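PDB 6IJ2: EAL domain protein from Vibrio cholerae serotype O1, which acts as a cyclic dinucleotide phosphodiesterase that degrades c-di-GMP and cGAMP, and is held here with the linear dinucleotide 5'-pGpG. Local coordinates for residues A29-V34 with L233-Y238; I177-M182 with L213-E218. The protein carries 1 engineered substitution. One frame throughout, in Å; residues are numbered along the deposited sequence.

Contact 1: residues A29-V34 with L233-Y238; sequences AFQPIV and LMQGYY. With nucleotides of chain B.
Gln31 and Gln235 join their side-chain amides across the contact with the two planes almost perpendicular, 84° apart. Gln235 NE2 donates to Gln31 OE1 at 2.9 Å, approaching from above the carbonyl plane, 45° out of it. Both chains are extended, each with CG turned anti to the backbone N (chi1 -176° in Gln31), which carries the amides inward from the strands to meet. Glutamine suits both places because it can donate and accept in one buried group: Gln235 NE2 also bonds Glu45, its OE1 accepts from Lys179 NZ and lies 3.5 Å from Ile33 CG1, while Gln31 NE2 bonds the Ala240 carbonyl and lies 3.1 Å from N7 of the bound guanine.

The backbones here close the EAL barrel, a TIM-like fold whose first strand runs antiparallel to its neighbours. Val34 and Met234 form a hydrogen-bonded pair, Val34 N to Met234 O at 2.8 Å and Met234 N to Val34 O at 2.9 Å. Beyond it the strands part, and a water bridges Pro32 O and Gly236 N.

Gly236 adopts a backbone shape in which a CB would press on the preceding carbonyl O. The turn presents Tyr237 N to guanine O6 at 2.8 Å, nearly straight, and lays one face of the flat tyrosine ring under the base, whose C6 stands 3.4 Å above the ring plane, over its centre.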
ATOM      1  N   ALA A  29     -15.232  -6.151 -22.830  1.00 34.80           N
ATOM      2  CA  ALA A  29     -15.363  -4.742 -23.148  1.00 33.89           C
ATOM      3  C   ALA A  29     -13.967  -4.135 -23.193  1.00 31.81           C
ATOM      4  O   ALA A  29     -12.994  -4.734 -22.726  1.00 32.34           O
ATOM      5  CB  ALA A  29     -16.237  -4.011 -22.121  1.00 38.08           C
ATOM      6  N   PHE A  30     -13.867  -2.950 -23.782  1.00 31.74           N
ATOM      7  CA  PHE A  30     -12.586  -2.277 -23.946  1.00 29.40           C
ATOM      8  C   PHE A  30     -12.735  -0.818 -23.549  1.00 28.96           C
ATOM      9  O   PHE A  30     -13.716  -0.162 -23.911  1.00 32.40           O
ATOM     10  CB  PHE A  30     -12.066  -2.389 -25.414  1.00 29.60           C
ATOM     11  CG  PHE A  30     -11.794  -3.797 -25.840  1.00 30.43           C
ATOM     12  CD1 PHE A  30     -10.571  -4.393 -25.568  1.00 36.16           C
ATOM     13  CD2 PHE A  30     -12.780  -4.546 -26.466  1.00 32.24           C
ATOM     14  CE1 PHE A  30     -10.326  -5.714 -25.947  1.00 30.69           C
ATOM     15  CE2 PHE A  30     -12.545  -5.859 -26.843  1.00 38.30           C
ATOM     16  CZ  PHE A  30     -11.316  -6.446 -26.584  1.00 34.20           C
ATOM     17  N   GLN A  31     -11.756  -0.307 -22.805  1.00 28.14           N
ATOM     18  CA  GLN A  31     -11.789   1.084 -22.394  1.00 26.66           C
ATOM     19  C   GLN A  31     -10.499   1.763 -22.831  1.00 27.17           C
ATOM     20  O   GLN A  31      -9.402   1.266 -22.518  1.00 26.47           O
ATOM     21  CB  GLN A  31     -11.971   1.227 -20.872  1.00 26.49           C
ATOM     22  CG  GLN A  31     -12.112   2.679 -20.461  1.00 30.01           C
ATOM     23  CD  GLN A  31     -12.295   2.846 -18.970  1.00 29.10           C
ATOM     24  OE1 GLN A  31     -11.746   2.074 -18.186  1.00 34.40           O
ATOM     25  NE2 GLN A  31     -13.075   3.858 -18.565  1.00 28.52           N
ATOM     26  N   PRO A  32     -10.575   2.895 -23.532  1.00 29.32           N
ATOM     27  CA  PRO A  32      -9.348   3.512 -24.060  1.00 25.22           C
ATOM     28  C   PRO A  32      -8.494   4.187 -22.992  1.00 29.02           C
ATOM     29  O   PRO A  32      -8.982   4.713 -21.986  1.00 27.95           O
ATOM     30  CB  PRO A  32      -9.873   4.538 -25.075  1.00 27.80           C
ATOM     31  CG  PRO A  32     -11.242   4.859 -24.619  1.00 29.99           C
ATOM     32  CD  PRO A  32     -11.788   3.584 -24.003  1.00 34.01           C
ATOM     33  N   ILE A  33      -7.186   4.132 -23.228  1.00 26.32           N
ATOM     34  CA  ILE A  33      -6.180   4.890 -22.499  1.00 24.45           C
ATOM     35  C   ILE A  33      -5.712   5.977 -23.450  1.00 23.07           C
ATOM     36  O   ILE A  33      -5.316   5.670 -24.576  1.00 23.95           O
ATOM     37  CB  ILE A  33      -5.013   3.982 -22.073  1.00 24.33           C
ATOM     38  CG1 ILE A  33      -5.518   2.882 -21.128  1.00 29.87           C
ATOM     39  CG2 ILE A  33      -3.882   4.785 -21.425  1.00 23.38           C
ATOM     40  CD1 ILE A  33      -4.517   1.736 -20.937  1.00 32.87           C
ATOM     41  N   VAL A  34      -5.761   7.232 -23.014  1.00 26.62           N
ATOM     42  CA  VAL A  34      -5.538   8.377 -23.894  1.00 24.56           C
ATOM     43  C   VAL A  34      -4.203   9.001 -23.537  1.00 27.37           C
ATOM     44  O   VAL A  34      -3.896   9.168 -22.353  1.00 26.60           O
ATOM     45  CB  VAL A  34      -6.672   9.409 -23.758  1.00 30.71           C
ATOM     46  CG1 VAL A  34      -6.413  10.611 -24.642  1.00 39.39           C
ATOM     47  CG2 VAL A  34      -8.008   8.784 -24.095  1.00 29.85           C
ATOM     48  N   LEU A 233      -0.563   9.723 -19.808  1.00 23.19           N
ATOM     49  CA  LEU A 233      -1.541   8.664 -20.026  1.00 25.35           C
ATOM     50  C   LEU A 233      -2.664   8.754 -19.003  1.00 22.20           C
ATOM     51  O   LEU A 233      -2.416   8.800 -17.787  1.00 22.39           O
ATOM     52  CB  LEU A 233      -0.877   7.287 -19.953  1.00 24.68           C
ATOM     53  CG  LEU A 233       0.286   7.046 -20.906  1.00 28.58           C
ATOM     54  CD1 LEU A 233       0.815   5.618 -20.765  1.00 29.07           C
ATOM     55  CD2 LEU A 233      -0.159   7.326 -22.335  1.00 27.25           C
ATOM     56  N   MET A 234      -3.906   8.764 -19.487  1.00 26.96           N
ATOM     57  CA  MET A 234      -5.059   8.804 -18.599  1.00 24.49           C
ATOM     58  C   MET A 234      -6.142   7.853 -19.092  1.00 24.85           C
ATOM     59  O   MET A 234      -6.199   7.484 -20.270  1.00 25.35           O
ATOM     60  CB  MET A 234      -5.632  10.226 -18.474  1.00 27.17           C
ATOM     61  CG  MET A 234      -4.641  11.221 -17.865  1.00 34.14           C
ATOM     62  SD  MET A 234      -5.438  12.779 -17.455  1.00 29.99           S
ATOM     63  CE  MET A 234      -4.080  13.947 -17.590  1.00 26.13           C
ATOM     64  N   GLN A 235      -7.009   7.476 -18.162  1.00 24.68           N
ATOM     65  CA  GLN A 235      -8.108   6.563 -18.421  1.00 29.28           C
ATOM     66  C   GLN A 235      -9.261   6.979 -17.521  1.00 27.46           C
ATOM     67  O   GLN A 235      -9.036   7.455 -16.406  1.00 29.39           O
ATOM     68  CB  GLN A 235      -7.655   5.124 -18.142  1.00 27.31           C
ATOM     69  CG  GLN A 235      -8.643   4.055 -18.431  1.00 28.92           C
ATOM     70  CD  GLN A 235      -8.071   2.667 -18.173  1.00 31.28           C
ATOM     71  OE1 GLN A 235      -6.876   2.502 -17.874  1.00 32.02           O
ATOM     72  NE2 GLN A 235      -8.916   1.670 -18.280  1.00 28.48           N
ATOM     73  N   GLY A 236     -10.487   6.825 -17.997  1.00 28.37           N
ATOM     74  CA  GLY A 236     -11.615   7.146 -17.142  1.00 26.20           C
ATOM     75  C   GLY A 236     -12.857   7.506 -17.931  1.00 30.17           C
ATOM     76  O   GLY A 236     -12.819   7.778 -19.130  1.00 30.51           O
ATOM     77  N   TYR A 237     -13.982   7.520 -17.203  1.00 31.22           N
ATOM     78  CA  TYR A 237     -15.272   7.863 -17.799  1.00 33.14           C
ATOM     79  C   TYR A 237     -15.241   9.218 -18.495  1.00 31.78           C
ATOM     80  O   TYR A 237     -15.978   9.428 -19.463  1.00 37.18           O
ATOM     81  CB  TYR A 237     -16.364   7.860 -16.729  1.00 36.97           C
ATOM     82  CG  TYR A 237     -16.743   6.490 -16.192  1.00 36.42           C
ATOM     83  CD1 TYR A 237     -16.262   5.319 -16.777  1.00 34.82           C
ATOM     84  CD2 TYR A 237     -17.597   6.373 -15.109  1.00 38.52           C
ATOM     85  CE1 TYR A 237     -16.618   4.071 -16.283  1.00 40.33           C
ATOM     86  CE2 TYR A 237     -17.953   5.134 -14.601  1.00 46.85           C
ATOM     87  CZ  TYR A 237     -17.466   3.986 -15.194  1.00 52.64           C
ATOM     88  OH  TYR A 237     -17.830   2.753 -14.690  1.00 59.53           O
ATOM     89  N   TYR A 238     -14.420  10.155 -18.010  1.00 34.39           N
ATOM     90  CA  TYR A 238     -14.331  11.448 -18.682  1.00 31.65           C
ATOM     91  C   TYR A 238     -13.944  11.288 -20.145  1.00 34.04           C
ATOM     92  O   TYR A 238     -14.404  12.056 -20.998  1.00 36.74           O
ATOM     93  CB  TYR A 238     -13.326  12.355 -17.976  1.00 32.97           C
ATOM     94  CG  TYR A 238     -13.160  13.685 -18.676  1.00 30.43           C
ATOM     95  CD1 TYR A 238     -14.209  14.589 -18.742  1.00 32.75           C
ATOM     96  CD2 TYR A 238     -11.957  14.026 -19.286  1.00 34.05           C
ATOM     97  CE1 TYR A 238     -14.074  15.802 -19.401  1.00 37.31           C
ATOM     98  CE2 TYR A 238     -11.809  15.245 -19.950  1.00 36.09           C
ATOM     99  CZ  TYR A 238     -12.871  16.127 -19.992  1.00 38.97           C
ATOM    100  OH  TYR A 238     -12.737  17.333 -20.638  1.00 38.06           O
TER
ATOM    101  OP3   G B   1      -8.259  -0.893 -11.736  1.00 44.09           O
ATOM    102  P     G B   1      -9.134  -2.028 -11.870  1.00 45.15           P
ATOM    103  OP1   G B   1      -8.786  -2.818 -13.011  1.00 44.57           O
ATOM    104  OP2   G B   1      -9.128  -2.669 -10.597  1.00 47.43           O
ATOM    105  O5'   G B   1     -10.544  -1.358 -12.057  1.00 45.04           O
ATOM    106  C5'   G B   1     -11.189  -1.311 -13.325  1.00 44.08           C
ATOM    107  C4'   G B   1     -12.638  -0.926 -13.149  1.00 45.19           C
ATOM    108  O4'   G B   1     -12.749   0.510 -13.101  1.00 45.46           O
ATOM    109  C3'   G B   1     -13.602  -1.381 -14.251  1.00 45.65           C
ATOM    110  O3'   G B   1     -14.776  -1.986 -13.748  1.00 47.42           O
ATOM    111  C2'   G B   1     -13.986  -0.077 -14.937  1.00 44.70           C
ATOM    112  O2'   G B   1     -15.284  -0.016 -15.450  1.00 56.29           O
ATOM    113  C1'   G B   1     -13.898   0.905 -13.782  1.00 45.20           C
ATOM    114  N9    G B   1     -13.724   2.282 -14.218  1.00 45.30           N
ATOM    115  C8    G B   1     -13.020   2.720 -15.311  1.00 42.91           C
ATOM    116  N7    G B   1     -13.034   4.015 -15.441  1.00 42.87           N
ATOM    117  C5    G B   1     -13.782   4.459 -14.364  1.00 44.39           C
ATOM    118  C6    G B   1     -14.136   5.775 -13.972  1.00 45.38           C
ATOM    119  O6    G B   1     -13.862   6.833 -14.519  1.00 44.99           O
ATOM    120  N1    G B   1     -14.913   5.774 -12.823  1.00 47.41           N
ATOM    121  C2    G B   1     -15.290   4.653 -12.134  1.00 48.98           C
ATOM    122  N2    G B   1     -16.020   4.859 -11.042  1.00 50.93           N
ATOM    123  N3    G B   1     -14.954   3.424 -12.479  1.00 47.49           N
ATOM    124  C4    G B   1     -14.204   3.401 -13.595  1.00 45.43           C
TER
HETATM  125  O   HOH W   1     -11.055   6.048 -20.772  1.00 26.23           O

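Contact 2: residues I177-M182 with L213-E218; sequences IVKVDM and LAEGVE. With CA (calcium ion), chain I; nucleotides of chain B.
Glu215 packs across Lys179 where two neighbouring parallel strands of the EAL (TIM-like) barrel end, the place where barrels of this kind carry their active sites.

Backbone bonds set the parallel register. Leu213 bonds through both its N and its O to the one neighbouring strand, N to Val178 O and O from Val180 N at 2.8 Å; Glu215 N then bonds Val180 O, carrying the pairing one step past the strand. Gly216 follows at positive phi, and it suits the spot because a CB would run into Met182 CB.

Apolar contacts use methylenes as well as branches. The Lys179 chain lies alongside Leu213 and points the same way, its CD 3.5 Å from both CD1 and CD2, while Ile177 CG2 meets Leu213 CB. A long lysine combines this greasy stem with a polar tip, where NZ forms a salt bridge with Glu128.

Metal and water bonds fix Glu215. Its extended chain sends both carboxylate oxygens to one calcium ion, OE1 at 2.5 Å and OE2 at 2.3 Å, a site shared with Asp158, Asp159, and OP3 of the guanine nucleotide. One water links OE1 to Lys179 NZ. Another donates to OE2 and to Asp181 OD1, and accepts from Met182 N; Asp181 OD2 meanwhile caps Gly183 N at the start of the next helix.

Glu218 grips the guanine through one carboxylate oxygen: OE1 accepts from N1, at 2.8 Å, and N2, at 3.2 Å.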
ATOM      1  N   ILE A 177       4.776   0.723 -16.618  1.00 24.13           N
ATOM      2  CA  ILE A 177       3.746   1.687 -16.263  1.00 25.67           C
ATOM      3  C   ILE A 177       3.289   1.421 -14.831  1.00 24.24           C
ATOM      4  O   ILE A 177       3.282   0.280 -14.361  1.00 28.67           O
ATOM      5  CB  ILE A 177       2.574   1.602 -17.274  1.00 25.60           C
ATOM      6  CG1 ILE A 177       2.983   2.325 -18.572  1.00 26.74           C
ATOM      7  CG2 ILE A 177       1.293   2.180 -16.710  1.00 22.92           C
ATOM      8  CD1 ILE A 177       2.026   2.159 -19.725  1.00 33.70           C
ATOM      9  N   VAL A 178       2.946   2.488 -14.115  1.00 22.37           N
ATOM     10  CA  VAL A 178       2.239   2.373 -12.839  1.00 24.27           C
ATOM     11  C   VAL A 178       0.910   3.089 -13.006  1.00 25.07           C
ATOM     12  O   VAL A 178       0.883   4.276 -13.360  1.00 26.27           O
ATOM     13  CB  VAL A 178       3.049   2.936 -11.660  1.00 25.68           C
ATOM     14  CG1 VAL A 178       2.164   3.060 -10.416  1.00 22.87           C
ATOM     15  CG2 VAL A 178       4.157   1.986 -11.304  1.00 33.56           C
ATOM     16  N   LYS A 179      -0.191   2.352 -12.825  1.00 23.22           N
ATOM     17  CA  LYS A 179      -1.531   2.927 -12.898  1.00 22.52           C
ATOM     18  C   LYS A 179      -1.921   3.436 -11.522  1.00 24.57           C
ATOM     19  O   LYS A 179      -1.826   2.698 -10.540  1.00 24.73           O
ATOM     20  CB  LYS A 179      -2.548   1.892 -13.390  1.00 23.99           C
ATOM     21  CG  LYS A 179      -2.198   1.412 -14.788  1.00 26.57           C
ATOM     22  CD  LYS A 179      -3.378   1.516 -15.766  1.00 37.60           C
ATOM     23  CE  LYS A 179      -4.310   0.408 -15.624  1.00 34.75           C
ATOM     24  NZ  LYS A 179      -5.434   0.418 -16.634  1.00 26.85           N
ATOM     25  N   VAL A 180      -2.350   4.693 -11.447  1.00 22.16           N
ATOM     26  CA  VAL A 180      -2.661   5.319 -10.160  1.00 23.14           C
ATOM     27  C   VAL A 180      -4.155   5.212  -9.921  1.00 23.32           C
ATOM     28  O   VAL A 180      -4.960   5.699 -10.729  1.00 24.60           O
ATOM     29  CB  VAL A 180      -2.192   6.780 -10.112  1.00 23.02           C
ATOM     30  CG1 VAL A 180      -2.573   7.400  -8.751  1.00 25.95           C
ATOM     31  CG2 VAL A 180      -0.693   6.845 -10.315  1.00 28.74           C
ATOM     32  N   ASP A 181      -4.514   4.618  -8.779  1.00 25.43           N
ATOM     33  CA  ASP A 181      -5.905   4.343  -8.454  1.00 25.42           C
ATOM     34  C   ASP A 181      -6.723   5.628  -8.459  1.00 27.64           C
ATOM     35  O   ASP A 181      -6.247   6.692  -8.055  1.00 30.55           O
ATOM     36  CB  ASP A 181      -5.992   3.683  -7.077  1.00 33.39           C
ATOM     37  CG  ASP A 181      -7.407   3.336  -6.691  1.00 35.18           C
ATOM     38  OD1 ASP A 181      -7.939   2.349  -7.221  1.00 33.80           O
ATOM     39  OD2 ASP A 181      -7.997   4.054  -5.866  1.00 33.78           O
ATOM     40  N   MET A 182      -7.985   5.515  -8.872  1.00 26.37           N
ATOM     41  CA  MET A 182      -8.823   6.704  -8.981  1.00 30.40           C
ATOM     42  C   MET A 182      -9.037   7.387  -7.639  1.00 32.89           C
ATOM     43  O   MET A 182      -9.308   8.595  -7.604  1.00 32.38           O
ATOM     44  CB  MET A 182     -10.176   6.356  -9.592  1.00 29.80           C
ATOM     45  CG  MET A 182     -11.064   5.484  -8.761  1.00 40.24           C
ATOM     46  SD  MET A 182     -12.615   5.256  -9.654  1.00 41.83           S
ATOM     47  CE  MET A 182     -13.711   5.039  -8.264  1.00 43.52           C
ATOM     48  N   LEU A 213       0.135   6.552 -15.193  1.00 21.80           N
ATOM     49  CA  LEU A 213      -1.154   6.519 -15.870  1.00 26.41           C
ATOM     50  C   LEU A 213      -2.229   6.771 -14.827  1.00 25.62           C
ATOM     51  O   LEU A 213      -2.366   5.988 -13.886  1.00 27.29           O
ATOM     52  CB  LEU A 213      -1.372   5.164 -16.547  1.00 26.27           C
ATOM     53  CG  LEU A 213      -2.517   4.954 -17.540  1.00 26.62           C
ATOM     54  CD1 LEU A 213      -2.263   3.676 -18.327  1.00 27.23           C
ATOM     55  CD2 LEU A 213      -3.848   4.854 -16.795  1.00 24.01           C
ATOM     56  N   ALA A 214      -3.033   7.812 -15.014  1.00 24.47           N
ATOM     57  CA  ALA A 214      -4.061   8.150 -14.039  1.00 25.69           C
ATOM     58  C   ALA A 214      -5.367   7.445 -14.386  1.00 24.19           C
ATOM     59  O   ALA A 214      -5.911   7.648 -15.480  1.00 25.98           O
ATOM     60  CB  ALA A 214      -4.259   9.667 -13.977  1.00 26.17           C
ATOM     61  N   GLU A 215      -5.866   6.626 -13.456  1.00 22.10           N
ATOM     62  CA  GLU A 215      -7.112   5.886 -13.615  1.00 23.02           C
ATOM     63  C   GLU A 215      -8.315   6.668 -13.102  1.00 25.10           C
ATOM     64  O   GLU A 215      -8.220   7.466 -12.166  1.00 29.10           O
ATOM     65  CB  GLU A 215      -7.066   4.550 -12.870  1.00 30.08           C
ATOM     66  CG  GLU A 215      -5.993   3.568 -13.326  1.00 31.56           C
ATOM     67  CD  GLU A 215      -6.095   2.225 -12.598  1.00 32.90           C
ATOM     68  OE1 GLU A 215      -5.958   1.190 -13.263  1.00 31.14           O
ATOM     69  OE2 GLU A 215      -6.327   2.201 -11.362  1.00 33.18           O
ATOM     70  N   GLY A 216      -9.467   6.391 -13.707  1.00 26.75           N
ATOM     71  CA  GLY A 216     -10.727   6.866 -13.165  1.00 28.26           C
ATOM     72  C   GLY A 216     -10.938   8.362 -13.223  1.00 29.90           C
ATOM     73  O   GLY A 216     -11.628   8.912 -12.356  1.00 29.14           O
ATOM     74  N   VAL A 217     -10.362   9.036 -14.216  1.00 26.27           N
ATOM     75  CA  VAL A 217     -10.611  10.462 -14.402  1.00 26.82           C
ATOM     76  C   VAL A 217     -12.062  10.656 -14.808  1.00 31.04           C
ATOM     77  O   VAL A 217     -12.531  10.049 -15.779  1.00 32.16           O
ATOM     78  CB  VAL A 217      -9.652  11.045 -15.449  1.00 28.67           C
ATOM     79  CG1 VAL A 217      -9.965  12.510 -15.699  1.00 28.52           C
ATOM     80  CG2 VAL A 217      -8.227  10.864 -14.989  1.00 28.11           C
ATOM     81  N   GLU A 218     -12.785  11.494 -14.060  1.00 28.41           N
ATOM     82  CA  GLU A 218     -14.206  11.704 -14.285  1.00 29.43           C
ATOM     83  C   GLU A 218     -14.587  13.126 -14.674  1.00 35.32           C
ATOM     84  O   GLU A 218     -15.708  13.332 -15.152  1.00 38.97           O
ATOM     85  CB  GLU A 218     -15.012  11.281 -13.042  1.00 32.75           C
ATOM     86  CG  GLU A 218     -15.006   9.765 -12.857  1.00 34.82           C
ATOM     87  CD  GLU A 218     -15.941   9.265 -11.779  1.00 39.49           C
ATOM     88  OE1 GLU A 218     -16.075   8.031 -11.646  1.00 39.61           O
ATOM     89  OE2 GLU A 218     -16.546  10.093 -11.067  1.00 43.77           O
TER
HETATM   90 CA    CA I 601      -6.116  -0.125 -11.191  1.00 29.69          CA
ATOM     91  OP3   G B   1      -8.259  -0.893 -11.736  1.00 44.09           O
ATOM     92  P     G B   1      -9.134  -2.028 -11.870  1.00 45.15           P
ATOM     93  OP1   G B   1      -8.786  -2.818 -13.011  1.00 44.57           O
ATOM     94  OP2   G B   1      -9.128  -2.669 -10.597  1.00 47.43           O
ATOM     95  O5'   G B   1     -10.544  -1.358 -12.057  1.00 45.04           O
ATOM     96  C5'   G B   1     -11.189  -1.311 -13.325  1.00 44.08           C
ATOM     97  C4'   G B   1     -12.638  -0.926 -13.149  1.00 45.19           C
ATOM     98  O4'   G B   1     -12.749   0.510 -13.101  1.00 45.46           O
ATOM     99  C3'   G B   1     -13.602  -1.381 -14.251  1.00 45.65           C
ATOM    100  O3'   G B   1     -14.776  -1.986 -13.748  1.00 47.42           O
ATOM    101  C2'   G B   1     -13.986  -0.077 -14.937  1.00 44.70           C
ATOM    102  O2'   G B   1     -15.284  -0.016 -15.450  1.00 56.29           O
ATOM    103  C1'   G B   1     -13.898   0.905 -13.782  1.00 45.20           C
ATOM    104  N9    G B   1     -13.724   2.282 -14.218  1.00 45.30           N
ATOM    105  C8    G B   1     -13.020   2.720 -15.311  1.00 42.91           C
ATOM    106  N7    G B   1     -13.034   4.015 -15.441  1.00 42.87           N
ATOM    107  C5    G B   1     -13.782   4.459 -14.364  1.00 44.39           C
ATOM    108  C6    G B   1     -14.136   5.775 -13.972  1.00 45.38           C
ATOM    109  O6    G B   1     -13.862   6.833 -14.519  1.00 44.99           O
ATOM    110  N1    G B   1     -14.913   5.774 -12.823  1.00 47.41           N
ATOM    111  C2    G B   1     -15.290   4.653 -12.134  1.00 48.98           C
ATOM    112  N2    G B   1     -16.020   4.859 -11.042  1.00 50.93           N
ATOM    113  N3    G B   1     -14.954   3.424 -12.479  1.00 47.49           N
ATOM    114  C4    G B   1     -14.204   3.401 -13.595  1.00 45.43           C
TER
HETATM  115  O   HOH W   2      -7.401  -0.671 -14.680  1.00 27.32           O
HETATM  116  O   HOH W   3      -8.885   3.119 -10.257  1.00 26.21           O
HETATM  117  O   HOH W   4      -6.829   0.369  -9.025  1.00 27.81           O

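In the fold
The centres of contacts 1 and 2 lie about 9 Å apart in one eight-stranded sheet. Along the chain the order is 29-34, 177-182, 213-218, 233-238, so contact 2 is nested within the long loop that contact 1 closes by pairing the first strand with the last. Strands 211-214 and 233-244 are neighbours and join the two contacts: Gln235 N probably bonds Ala214 O (2.9 Å), and Ile33 CG2 packs on Leu213 CD1 at 3.7 Å. One nucleotide touches both: contact 1 meets mainly its guanine, whereas contact 2 also shares a calcium ion with its phosphate. Barrel closure and the nucleotide and metal site are thus built side by side.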